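Local coordinates for protein adenine phosphoribosyltransferase, putative (Trypanosoma brucei brucei, PDB 5VN4) that probably catalyses the transfer of phosphoribosyl from 5-phospho-alpha-D-ribose 1-diphosphate to adenine, giving AMP and diphosphate in purine salvage, at residues Val118-Ala130 and Ala158-Ala172. Residues are numbered along the deposited sequence; the frame is centred on the assembly and turned at random.
Sequences VIIKSEPYTKEYA and ATGGTMLAGVQLVDA. With HSX (5-O-phosphono-alpha-D-ribofuranose), chain D; ADE (adenine), chain C; PPV (pyrophosphate), chain E.
Lys127 and Thr162 meet alongside the bound ribose 5-phosphate. The lysine starts away from the helix, but a bend at its last torsion (chi4 -73°) brings NZ to 2.8 Å from Thr162 OG1 and onto sugar oxygens O4 and O1. Thr162 OG1 donates to O1X of the ribose 5-phosphate at 2.6 Å. Backbone N-H groups of Ala158, Thr159, Gly160 and Thr162, in the PRPP-binding motif of type I phosphoribosyltransferases, grip the phosphate, while Glu128 N donates to its O3X at 2.7 Å. The backbones close in at Gly161, whose CA makes a C-H...O contact with Thr126 O (3.2 Å); a CB would run into that oxygen. Farther along, the side chains of Leu169 and Ile120 run past each other in opposite directions, CD2 to CG2 3.8 Å, where strand 119-121 pairs in parallel with a strand of the second subunit. The outer side is looser and wetter: one water joins Thr126 OG1 to Thr159 OG1, another Glu123 O to Gln168 OE1. Glu123 N also donates to Gln168 OE1 (3.1 Å), from well above the carbonyl plane. With Glu128 OE1 taking adenine N6 (3.1 Å), the contact ties base, sugar and phosphate recognition together; N-H groups and helix N-terminus probably offset the phosphate charge, the lysine that around sugar O1 and the neighbouring pyrophosphate.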
ATOM      1  N   VAL A 118      -6.114  19.083   7.048  1.00 18.43           N
ATOM      2  CA  VAL A 118      -5.635  19.182   8.424  1.00 17.70           C
ATOM      3  C   VAL A 118      -5.233  17.792   8.889  1.00 17.52           C
ATOM      4  O   VAL A 118      -5.998  16.833   8.745  1.00 18.55           O
ATOM      5  CB  VAL A 118      -6.715  19.790   9.332  1.00 18.71           C
ATOM      6  CG1 VAL A 118      -6.248  19.801  10.785  1.00 19.39           C
ATOM      7  CG2 VAL A 118      -7.062  21.207   8.872  1.00 20.29           C
ATOM      8  N   ILE A 119      -4.021  17.670   9.426  1.00 16.01           N
ATOM      9  CA  ILE A 119      -3.482  16.369   9.797  1.00 16.35           C
ATOM     10  C   ILE A 119      -2.872  16.443  11.189  1.00 16.40           C
ATOM     11  O   ILE A 119      -2.417  17.501  11.632  1.00 18.86           O
ATOM     12  CB  ILE A 119      -2.470  15.817   8.763  1.00 17.51           C
ATOM     13  CG1 ILE A 119      -1.193  16.662   8.737  1.00 18.75           C
ATOM     14  CG2 ILE A 119      -3.096  15.765   7.381  1.00 18.09           C
ATOM     15  CD1 ILE A 119      -0.154  16.167   7.727  1.00 19.17           C
ATOM     16  N   ILE A 120      -2.881  15.303  11.881  1.00 15.75           N
ATOM     17  CA  ILE A 120      -2.296  15.160  13.211  1.00 16.07           C
ATOM     18  C   ILE A 120      -0.959  14.453  13.053  1.00 15.85           C
ATOM     19  O   ILE A 120      -0.874  13.442  12.351  1.00 15.92           O
ATOM     20  CB  ILE A 120      -3.213  14.332  14.125  1.00 15.83           C
ATOM     21  CG1 ILE A 120      -4.647  14.862  14.114  1.00 16.77           C
ATOM     22  CG2 ILE A 120      -2.642  14.270  15.540  1.00 16.51           C
ATOM     23  CD1 ILE A 120      -5.612  13.907  14.763  1.00 17.75           C
ATOM     24  N   LYS A 121       0.078  14.959  13.717  1.00 16.12           N
ATOM     25  CA  LYS A 121       1.404  14.355  13.654  1.00 16.90           C
ATOM     26  C   LYS A 121       1.752  13.680  14.974  1.00 15.91           C
ATOM     27  O   LYS A 121       1.468  14.211  16.056  1.00 18.03           O
ATOM     28  CB  LYS A 121       2.475  15.392  13.300  1.00 20.94           C
ATOM     29  CG  LYS A 121       2.734  16.441  14.359  1.00 24.43           C
ATOM     30  CD  LYS A 121       3.950  17.288  14.000  1.00 28.01           C
ATOM     31  CE  LYS A 121       4.127  18.452  14.968  1.00 31.23           C
ATOM     32  NZ  LYS A 121       5.344  19.263  14.667  1.00 33.00           N
ATOM     33  N   SER A 122       2.360  12.501  14.878  1.00 15.53           N
ATOM     34  CA  SER A 122       2.844  11.768  16.039  1.00 15.39           C
ATOM     35  C   SER A 122       4.138  12.395  16.553  1.00 16.08           C
ATOM     36  O   SER A 122       4.679  13.338  15.973  1.00 17.75           O
ATOM     37  CB  SER A 122       3.110  10.313  15.655  1.00 13.92           C
ATOM     38  OG  SER A 122       4.290  10.208  14.870  1.00 13.65           O
ATOM     39  N   GLU A 123       4.660  11.850  17.651  1.00 16.55           N
ATOM     40  CA  GLU A 123       6.040  12.123  18.006  1.00 16.81           C
ATOM     41  C   GLU A 123       6.972  11.463  16.988  1.00 15.99           C
ATOM     42  O   GLU A 123       6.590  10.502  16.314  1.00 14.74           O
ATOM     43  CB  GLU A 123       6.337  11.545  19.384  1.00 19.92           C
ATOM     44  CG  GLU A 123       5.572  12.211  20.499  1.00 22.82           C
ATOM     45  CD  GLU A 123       6.064  13.616  20.774  1.00 27.13           C
ATOM     46  OE1 GLU A 123       7.276  13.866  20.602  1.00 29.50           O
ATOM     47  OE2 GLU A 123       5.238  14.470  21.156  1.00 28.73           O
ATOM     48  N   PRO A 124       8.206  11.949  16.861  1.00 16.11           N
ATOM     49  CA  PRO A 124       9.151  11.288  15.949  1.00 17.41           C
ATOM     50  C   PRO A 124       9.286   9.807  16.277  1.00 17.98           C
ATOM     51  O   PRO A 124       9.383   9.412  17.445  1.00 19.09           O
ATOM     52  CB  PRO A 124      10.461  12.047  16.193  1.00 18.63           C
ATOM     53  CG  PRO A 124      10.013  13.406  16.652  1.00 19.09           C
ATOM     54  CD  PRO A 124       8.809  13.128  17.512  1.00 17.77           C
ATOM     55  N   TYR A 125       9.258   8.973  15.244  1.00 17.33           N
ATOM     56  CA  TYR A 125       9.231   7.532  15.442  1.00 17.30           C
ATOM     57  C   TYR A 125      10.632   6.931  15.374  1.00 16.24           C
ATOM     58  O   TYR A 125      11.601   7.567  14.953  1.00 16.91           O
ATOM     59  CB  TYR A 125       8.277   6.839  14.461  1.00 18.34           C
ATOM     60  CG  TYR A 125       8.588   6.999  12.983  1.00 18.76           C
ATOM     61  CD1 TYR A 125       9.657   6.333  12.390  1.00 19.26           C
ATOM     62  CD2 TYR A 125       7.778   7.783  12.171  1.00 19.70           C
ATOM     63  CE1 TYR A 125       9.922   6.465  11.030  1.00 20.55           C
ATOM     64  CE2 TYR A 125       8.033   7.923  10.820  1.00 21.59           C
ATOM     65  CZ  TYR A 125       9.105   7.264  10.252  1.00 21.36           C
ATOM     66  OH  TYR A 125       9.346   7.404   8.902  1.00 22.42           O
ATOM     67  N   THR A 126      10.723   5.683  15.823  1.00 16.05           N
ATOM     68  CA  THR A 126      11.896   4.851  15.622  1.00 15.27           C
ATOM     69  C   THR A 126      11.437   3.506  15.073  1.00 14.89           C
ATOM     70  O   THR A 126      10.272   3.121  15.218  1.00 15.45           O
ATOM     71  CB  THR A 126      12.695   4.666  16.923  1.00 16.17           C
ATOM     72  OG1 THR A 126      11.901   3.965  17.889  1.00 17.03           O
ATOM     73  CG2 THR A 126      13.111   6.021  17.505  1.00 17.72           C
ATOM     74  N   LYS A 127      12.357   2.804  14.408  1.00 14.53           N
ATOM     75  CA  LYS A 127      12.110   1.459  13.898  1.00 13.91           C
ATOM     76  C   LYS A 127      13.323   0.601  14.221  1.00 14.05           C
ATOM     77  O   LYS A 127      14.373   1.115  14.616  1.00 14.30           O
ATOM     78  CB  LYS A 127      11.876   1.458  12.375  1.00 13.60           C
ATOM     79  CG  LYS A 127      10.708   2.310  11.869  1.00 13.48           C
ATOM     80  CD  LYS A 127      10.704   2.302  10.342  1.00 14.15           C
ATOM     81  CE  LYS A 127       9.450   2.930   9.739  1.00 14.38           C
ATOM     82  NZ  LYS A 127       8.247   2.070   9.897  1.00 13.06           N
ATOM     83  N   GLU A 128      13.201  -0.719  14.001  1.00 14.58           N
ATOM     84  CA  GLU A 128      14.343  -1.610  14.214  1.00 15.28           C
ATOM     85  C   GLU A 128      15.602  -1.063  13.549  1.00 16.11           C
ATOM     86  O   GLU A 128      16.707  -1.153  14.105  1.00 16.89           O
ATOM     87  CB  GLU A 128      14.031  -3.021  13.685  1.00 16.67           C
ATOM     88  CG  GLU A 128      15.130  -4.047  14.009  1.00 17.81           C
ATOM     89  CD  GLU A 128      14.955  -5.415  13.348  1.00 18.69           C
ATOM     90  OE1 GLU A 128      14.012  -5.616  12.559  1.00 17.99           O
ATOM     91  OE2 GLU A 128      15.783  -6.309  13.621  1.00 20.82           O
ATOM     92  N   TYR A 129      15.449  -0.463  12.368  1.00 15.50           N
ATOM     93  CA  TYR A 129      16.586   0.013  11.593  1.00 16.14           C
ATOM     94  C   TYR A 129      16.618   1.527  11.422  1.00 16.92           C
ATOM     95  O   TYR A 129      17.355   2.030  10.568  1.00 17.97           O
ATOM     96  CB  TYR A 129      16.642  -0.683  10.236  1.00 17.10           C
ATOM     97  CG  TYR A 129      15.360  -0.694   9.435  1.00 19.23           C
ATOM     98  CD1 TYR A 129      14.843   0.472   8.880  1.00 19.41           C
ATOM     99  CD2 TYR A 129      14.693  -1.888   9.190  1.00 19.86           C
ATOM    100  CE1 TYR A 129      13.679   0.446   8.114  1.00 20.36           C
ATOM    101  CE2 TYR A 129      13.547  -1.926   8.430  1.00 20.50           C
ATOM    102  CZ  TYR A 129      13.040  -0.759   7.897  1.00 20.28           C
ATOM    103  OH  TYR A 129      11.900  -0.816   7.125  1.00 21.06           O
ATOM    104  N   ALA A 130      15.862   2.276  12.224  1.00 16.00           N
ATOM    105  CA  ALA A 130      15.822   3.728  12.070  1.00 16.38           C
ATOM    106  C   ALA A 130      15.926   4.383  13.438  1.00 17.00           C
ATOM    107  O   ALA A 130      15.067   4.174  14.300  1.00 17.03           O
ATOM    108  CB  ALA A 130      14.542   4.183  11.353  1.00 17.27           C
ATOM    109  N   ALA A 158       8.394  -5.121  14.902  1.00  9.77           N
ATOM    110  CA  ALA A 158       9.733  -5.446  15.360  1.00 10.53           C
ATOM    111  C   ALA A 158       9.912  -4.778  16.718  1.00 10.55           C
ATOM    112  O   ALA A 158       9.459  -5.332  17.734  1.00 10.85           O
ATOM    113  CB  ALA A 158      10.767  -5.058  14.294  1.00 11.60           C
ATOM    114  N   THR A 159      10.518  -3.590  16.792  1.00 10.35           N
ATOM    115  CA  THR A 159      10.637  -2.900  18.072  1.00 10.78           C
ATOM    116  C   THR A 159       9.306  -2.348  18.568  1.00 10.93           C
ATOM    117  O   THR A 159       9.195  -2.014  19.755  1.00 12.20           O
ATOM    118  CB  THR A 159      11.609  -1.724  17.977  1.00 11.50           C
ATOM    119  OG1 THR A 159      11.057  -0.701  17.130  1.00 12.54           O
ATOM    120  CG2 THR A 159      12.960  -2.160  17.465  1.00 12.83           C
ATOM    121  N   GLY A 160       8.304  -2.214  17.703  1.00 10.92           N
ATOM    122  CA  GLY A 160       7.067  -1.576  18.099  1.00 10.90           C
ATOM    123  C   GLY A 160       7.097  -0.066  18.057  1.00 10.20           C
ATOM    124  O   GLY A 160       6.102   0.568  18.444  1.00 10.95           O
ATOM    125  N   GLY A 161       8.187   0.534  17.576  1.00 10.86           N
ATOM    126  CA  GLY A 161       8.220   1.983  17.438  1.00 11.55           C
ATOM    127  C   GLY A 161       7.189   2.508  16.456  1.00 11.35           C
ATOM    128  O   GLY A 161       6.535   3.522  16.709  1.00 11.54           O
ATOM    129  N   THR A 162       7.025   1.833  15.324  1.00 10.97           N
ATOM    130  CA  THR A 162       6.023   2.284  14.364  1.00 10.70           C
ATOM    131  C   THR A 162       4.628   2.183  14.964  1.00 10.40           C
ATOM    132  O   THR A 162       3.833   3.126  14.877  1.00 11.40           O
ATOM    133  CB  THR A 162       6.138   1.485  13.062  1.00 10.83           C
ATOM    134  OG1 THR A 162       7.472   1.620  12.548  1.00 11.84           O
ATOM    135  CG2 THR A 162       5.127   1.989  12.017  1.00 12.03           C
ATOM    136  N   MET A 163       4.324   1.056  15.610  1.00 10.39           N
ATOM    137  CA  MET A 163       3.015   0.913  16.242  1.00 10.72           C
ATOM    138  C   MET A 163       2.777   1.991  17.290  1.00 10.53           C
ATOM    139  O   MET A 163       1.655   2.495  17.414  1.00 12.30           O
ATOM    140  CB  MET A 163       2.826  -0.488  16.832  1.00 11.79           C
ATOM    141  CG  MET A 163       2.351  -1.519  15.829  1.00 13.24           C
ATOM    142  SD  MET A 163       0.707  -1.119  15.188  1.00 13.74           S
ATOM    143  CE  MET A 163       0.720  -2.211  13.746  1.00 15.33           C
ATOM    144  N   LEU A 164       3.817   2.363  18.050  1.00 11.19           N
ATOM    145  CA  LEU A 164       3.673   3.431  19.034  1.00 12.16           C
ATOM    146  C   LEU A 164       3.208   4.727  18.380  1.00 12.58           C
ATOM    147  O   LEU A 164       2.351   5.432  18.924  1.00 12.45           O
ATOM    148  CB  LEU A 164       5.002   3.644  19.763  1.00 12.23           C
ATOM    149  CG  LEU A 164       5.040   4.837  20.722  1.00 14.10           C
ATOM    150  CD1 LEU A 164       4.018   4.678  21.856  1.00 15.41           C
ATOM    151  CD2 LEU A 164       6.447   5.055  21.284  1.00 15.53           C
ATOM    152  N   ALA A 165       3.768   5.063  17.216  1.00 12.17           N
ATOM    153  CA  ALA A 165       3.329   6.258  16.508  1.00 12.26           C
ATOM    154  C   ALA A 165       1.846   6.171  16.154  1.00 11.51           C
ATOM    155  O   ALA A 165       1.106   7.155  16.287  1.00 12.89           O
ATOM    156  CB  ALA A 165       4.183   6.456  15.258  1.00 13.32           C
ATOM    157  N   GLY A 166       1.389   4.995  15.720  1.00 12.53           N
ATOM    158  CA  GLY A 166      -0.028   4.822  15.451  1.00 13.45           C
ATOM    159  C   GLY A 166      -0.873   4.940  16.702  1.00 12.47           C
ATOM    160  O   GLY A 166      -1.937   5.565  16.679  1.00 13.55           O
ATOM    161  N   VAL A 167      -0.401   4.364  17.816  1.00 12.70           N
ATOM    162  CA  VAL A 167      -1.119   4.484  19.086  1.00 12.95           C
ATOM    163  C   VAL A 167      -1.259   5.945  19.490  1.00 13.27           C
ATOM    164  O   VAL A 167      -2.322   6.374  19.949  1.00 14.01           O
ATOM    165  CB  VAL A 167      -0.427   3.646  20.182  1.00 13.55           C
ATOM    166  CG1 VAL A 167      -1.055   3.908  21.555  1.00 15.19           C
ATOM    167  CG2 VAL A 167      -0.489   2.160  19.848  1.00 14.83           C
ATOM    168  N   GLN A 168      -0.196   6.734  19.313  1.00 13.09           N
ATOM    169  CA  GLN A 168      -0.267   8.162  19.629  1.00 13.18           C
ATOM    170  C   GLN A 168      -1.346   8.859  18.810  1.00 13.37           C
ATOM    171  O   GLN A 168      -2.084   9.704  19.333  1.00 14.28           O
ATOM    172  CB  GLN A 168       1.096   8.817  19.406  1.00 13.44           C
ATOM    173  CG  GLN A 168       2.134   8.345  20.409  1.00 13.82           C
ATOM    174  CD  GLN A 168       3.560   8.713  20.045  1.00 15.60           C
ATOM    175  OE1 GLN A 168       3.849   9.082  18.910  1.00 17.73           O
ATOM    176  NE2 GLN A 168       4.471   8.595  21.020  1.00 16.59           N
ATOM    177  N   LEU A 169      -1.475   8.504  17.528  1.00 12.81           N
ATOM    178  CA  LEU A 169      -2.476   9.134  16.672  1.00 13.20           C
ATOM    179  C   LEU A 169      -3.889   8.682  17.033  1.00 13.31           C
ATOM    180  O   LEU A 169      -4.827   9.488  17.001  1.00 14.75           O
ATOM    181  CB  LEU A 169      -2.155   8.836  15.208  1.00 13.25           C
ATOM    182  CG  LEU A 169      -0.843   9.431  14.697  1.00 13.90           C
ATOM    183  CD1 LEU A 169      -0.515   8.876  13.311  1.00 14.41           C
ATOM    184  CD2 LEU A 169      -0.895  10.961  14.667  1.00 14.88           C
ATOM    185  N   VAL A 170      -4.064   7.401  17.376  1.00 13.56           N
ATOM    186  CA  VAL A 170      -5.365   6.929  17.848  1.00 13.37           C
ATOM    187  C   VAL A 170      -5.744   7.651  19.134  1.00 13.64           C
ATOM    188  O   VAL A 170      -6.878   8.122  19.297  1.00 15.01           O
ATOM    189  CB  VAL A 170      -5.334   5.399  18.033  1.00 13.84           C
ATOM    190  CG1 VAL A 170      -6.604   4.913  18.717  1.00 15.08           C
ATOM    191  CG2 VAL A 170      -5.131   4.704  16.696  1.00 14.10           C
ATOM    192  N   ASP A 171      -4.785   7.757  20.053  1.00 14.33           N
ATOM    193  CA  ASP A 171      -4.983   8.446  21.320  1.00 14.68           C
ATOM    194  C   ASP A 171      -5.343   9.913  21.110  1.00 14.56           C
ATOM    195  O   ASP A 171      -6.135  10.480  21.874  1.00 15.87           O
ATOM    196  CB  ASP A 171      -3.697   8.308  22.139  1.00 14.76           C
ATOM    197  CG  ASP A 171      -3.818   8.883  23.522  1.00 16.90           C
ATOM    198  OD1 ASP A 171      -4.461   8.231  24.373  1.00 17.31           O
ATOM    199  OD2 ASP A 171      -3.254   9.971  23.760  1.00 19.04           O
ATOM    200  N   ALA A 172      -4.789  10.536  20.068  1.00 14.76           N
ATOM    201  CA  ALA A 172      -5.052  11.944  19.793  1.00 15.70           C
ATOM    202  C   ALA A 172      -6.507  12.218  19.447  1.00 16.02           C
ATOM    203  O   ALA A 172      -6.941  13.371  19.542  1.00 17.92           O
ATOM    204  CB  ALA A 172      -4.142  12.440  18.665  1.00 17.14           C
TER
HETATM  205  C1  HSX D 302       9.096  -1.292   8.614  1.00 11.62           C
HETATM  206  O4  HSX D 302       9.306  -1.012  10.009  1.00 13.04           O
HETATM  207  C2  HSX D 302       7.865  -2.179   8.611  1.00 12.01           C
HETATM  208  O2  HSX D 302       7.185  -2.149   7.349  1.00 11.74           O
HETATM  209  C3  HSX D 302       7.047  -1.614   9.753  1.00 11.37           C
HETATM  210  O3  HSX D 302       6.367  -0.408   9.356  1.00 12.36           O
HETATM  211  C4  HSX D 302       8.117  -1.239  10.766  1.00 11.45           C
HETATM  212  C5  HSX D 302       8.350  -2.326  11.817  1.00 11.55           C
HETATM  213  O5  HSX D 302       9.479  -2.003  12.633  1.00 11.21           O
HETATM  214  P'  HSX D 302       9.298  -1.438  14.142  1.00 10.96           P
HETATM  215  O1X HSX D 302       8.835   0.006  14.067  1.00 11.63           O
HETATM  216  O2X HSX D 302       8.310  -2.339  14.831  1.00 10.66           O
HETATM  217  O3X HSX D 302      10.698  -1.576  14.706  1.00 11.17           O
HETATM  218  O1  HSX D 302       8.836  -0.069   7.912  1.00 13.43           O
HETATM  219  N9  ADE C 301      10.752  -3.822   9.412  1.00 16.05           N
HETATM  220  C8  ADE C 301      11.388  -3.758  10.613  1.00 15.86           C
HETATM  221  N7  ADE C 301      12.180  -4.781  10.849  1.00 15.39           N
HETATM  222  C5  ADE C 301      12.048  -5.571   9.724  1.00 14.40           C
HETATM  223  C6  ADE C 301      12.630  -6.808   9.354  1.00 13.34           C
HETATM  224  N6  ADE C 301      13.501  -7.490  10.124  1.00 14.13           N
HETATM  225  N1  ADE C 301      12.285  -7.321   8.156  1.00 12.69           N
HETATM  226  C2  ADE C 301      11.416  -6.642   7.393  1.00 13.32           C
HETATM  227  N3  ADE C 301      10.813  -5.479   7.628  1.00 13.50           N
HETATM  228  C4  ADE C 301      11.171  -4.993   8.827  1.00 13.23           C
HETATM  229  O11 PPV E 303      10.843   1.442   6.805  0.68 17.81           O
HETATM  230  P1  PPV E 303      10.186   2.113   5.616  0.68 14.90           P
HETATM  231  O21 PPV E 303      11.164   2.618   4.582  0.68 17.41           O
HETATM  232  O31 PPV E 303       9.121   3.105   6.031  0.68 15.88           O
HETATM  233  OPP PPV E 303       9.378   0.894   4.927  0.68 14.94           O
HETATM  234  P2  PPV E 303       8.183   0.858   3.837  0.68 12.91           P
HETATM  235  O12 PPV E 303       8.629  -0.398   3.133  0.68 13.27           O
HETATM  236  O22 PPV E 303       6.924   0.752   4.679  0.68 10.30           O
HETATM  237  O32 PPV E 303       8.239   2.084   2.960  0.68 13.67           O
HETATM  238  O   HOH W   1       6.185   8.040  17.724  1.00 17.72           O
HETATM  239  O   HOH W   2      12.627   1.458  17.654  1.00 20.24           O